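PDB 4FR9: uncharacterized protein from Bacteroides fragilis, which is of unknown function but resembles the beta-lactamase inhibitory protein BLIP and probably belongs to the PepSY-like clan. Local coordinates for residues P12-A15 with I16-A19. Numbering follows the deposited sequence.
Sequences PSQA and IQDA
S13 caps the first turn of helix 14-19: its OG accepts the backbone amide of I16 (I16 N to S13 OG, 3.2 Å). A chi1 of 65° sets OG between the residue's own N and carbonyl carbon, from where it reaches forward to that amide. S13 is thus the N-cap, and its OG also lies against I16 CG1. The regular i to i+4 ladder begins with the same residue, since Q17 N donates to S13 O; D18 N to Q14 O (2.7 Å) and A19 N to A15 O (2.9 Å) continue it.

Q14 and Q17 carry the polar side-chain bonds. Q17 runs back toward the helix start and gives NE2 to P12 O at 2.9 Å; the donor stands 35° above the carbonyl plane, and Q17 CG rests on P12 CG. Q14 is bent at chi2, which brings NE2 to D18 OD1 at 2.9 Å in a nearly straight bond (171°). The aspartate oxygen lies in the Q14 amide plane but is itself approached from above its carboxylate. One water accepts from Q14 NE2 and donates to Q17 OE1, bridging the two amides.

P12 and I16 form the apolar side, with P12 CB 3.8 Å from I16 CG2. Both are buried and pack on W32 and on Y39 of strand 39-41; I16 also meets A58, and the Q17 side chain touches W32 as well. The short helix therefore sits beside an outermost strand of the antiparallel sheet, and the contacts of P12 and I16 with W32 and Y39 join the helix start to that end of the sheet.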
loop_
_atom_site.group_PDB
_atom_site.type_symbol
_atom_site.label_atom_id
_atom_site.label_comp_id
_atom_site.label_asym_id
_atom_site.label_seq_id
_atom_site.Cartn_x
_atom_site.Cartn_y
_atom_site.Cartn_z
ATOM N N PRO A 12 -6.031 -19.643 -3.044
ATOM C CA PRO A 12 -7.275 -18.920 -3.152
ATOM C C PRO A 12 -8.238 -19.595 -4.121
ATOM O O PRO A 12 -7.832 -20.174 -5.121
ATOM C CB PRO A 12 -6.840 -17.552 -3.707
ATOM C CG PRO A 12 -5.560 -17.855 -4.455
ATOM C CD PRO A 12 -4.899 -18.927 -3.653
ATOM N N SER A 13 -9.507 -19.424 -3.833
ATOM C CA SER A 13 -10.548 -19.858 -4.738
ATOM C C SER A 13 -10.351 -19.239 -6.122
ATOM O O SER A 13 -9.756 -18.162 -6.271
ATOM C CB SER A 13 -11.902 -19.394 -4.201
ATOM O OG SER A 13 -11.992 -17.970 -4.191
ATOM N N GLN A 14 -10.911 -19.875 -7.134
ATOM C CA GLN A 14 -10.853 -19.344 -8.470
ATOM C C GLN A 14 -11.525 -17.960 -8.519
ATOM O O GLN A 14 -11.080 -17.090 -9.258
ATOM C CB GLN A 14 -11.495 -20.302 -9.490
ATOM C CG GLN A 14 -11.230 -19.877 -10.907
ATOM C CD GLN A 14 -9.750 -19.872 -11.266
ATOM O OE1 GLN A 14 -9.029 -20.854 -10.994
ATOM N NE2 GLN A 14 -9.287 -18.799 -11.897
ATOM N N ALA A 15 -12.577 -17.764 -7.734
ATOM C CA ALA A 15 -13.269 -16.480 -7.705
ATOM C C ALA A 15 -12.322 -15.339 -7.270
ATOM O O ALA A 15 -12.374 -14.252 -7.838
ATOM C CB ALA A 15 -14.479 -16.529 -6.812
ATOM N N ILE A 16 -11.486 -15.579 -6.267
ATOM C CA ILE A 16 -10.524 -14.590 -5.857
ATOM C C ILE A 16 -9.529 -14.322 -6.962
ATOM O O ILE A 16 -9.187 -13.168 -7.247
ATOM C CB ILE A 16 -9.827 -15.029 -4.542
ATOM C CG1 ILE A 16 -10.760 -14.900 -3.342
ATOM C CG2 ILE A 16 -8.572 -14.188 -4.315
ATOM C CD1 ILE A 16 -10.218 -15.505 -2.025
ATOM N N GLN A 17 -9.033 -15.384 -7.607
ATOM C CA GLN A 17 -8.097 -15.238 -8.709
ATOM C C GLN A 17 -8.710 -14.453 -9.870
ATOM O O GLN A 17 -8.050 -13.602 -10.462
ATOM C CB GLN A 17 -7.557 -16.576 -9.160
ATOM C CG GLN A 17 -6.876 -17.320 -8.006
ATOM C CD GLN A 17 -6.287 -18.599 -8.450
ATOM O OE1 GLN A 17 -5.477 -18.598 -9.371
ATOM N NE2 GLN A 17 -6.655 -19.703 -7.784
ATOM N N ASP A 18 -9.972 -14.759 -10.188
ATOM C CA ASP A 18 -10.686 -14.045 -11.242
ATOM C C ASP A 18 -10.919 -12.570 -10.914
ATOM O O ASP A 18 -10.875 -11.710 -11.806
ATOM C CB ASP A 18 -12.045 -14.706 -11.503
ATOM C CG ASP A 18 -11.942 -16.086 -12.137
ATOM O OD1 ASP A 18 -10.862 -16.439 -12.677
ATOM O OD2 ASP A 18 -12.966 -16.790 -12.036
ATOM N N ALA A 19 -11.145 -12.285 -9.637
ATOM C CA ALA A 19 -11.336 -10.918 -9.188
ATOM C C ALA A 19 -10.061 -10.110 -9.381
ATOM O O ALA A 19 -10.110 -8.961 -9.831
ATOM C CB ALA A 19 -11.785 -10.911 -7.718
HETATM O O HOH W 1 -6.433 -18.491 -12.461
#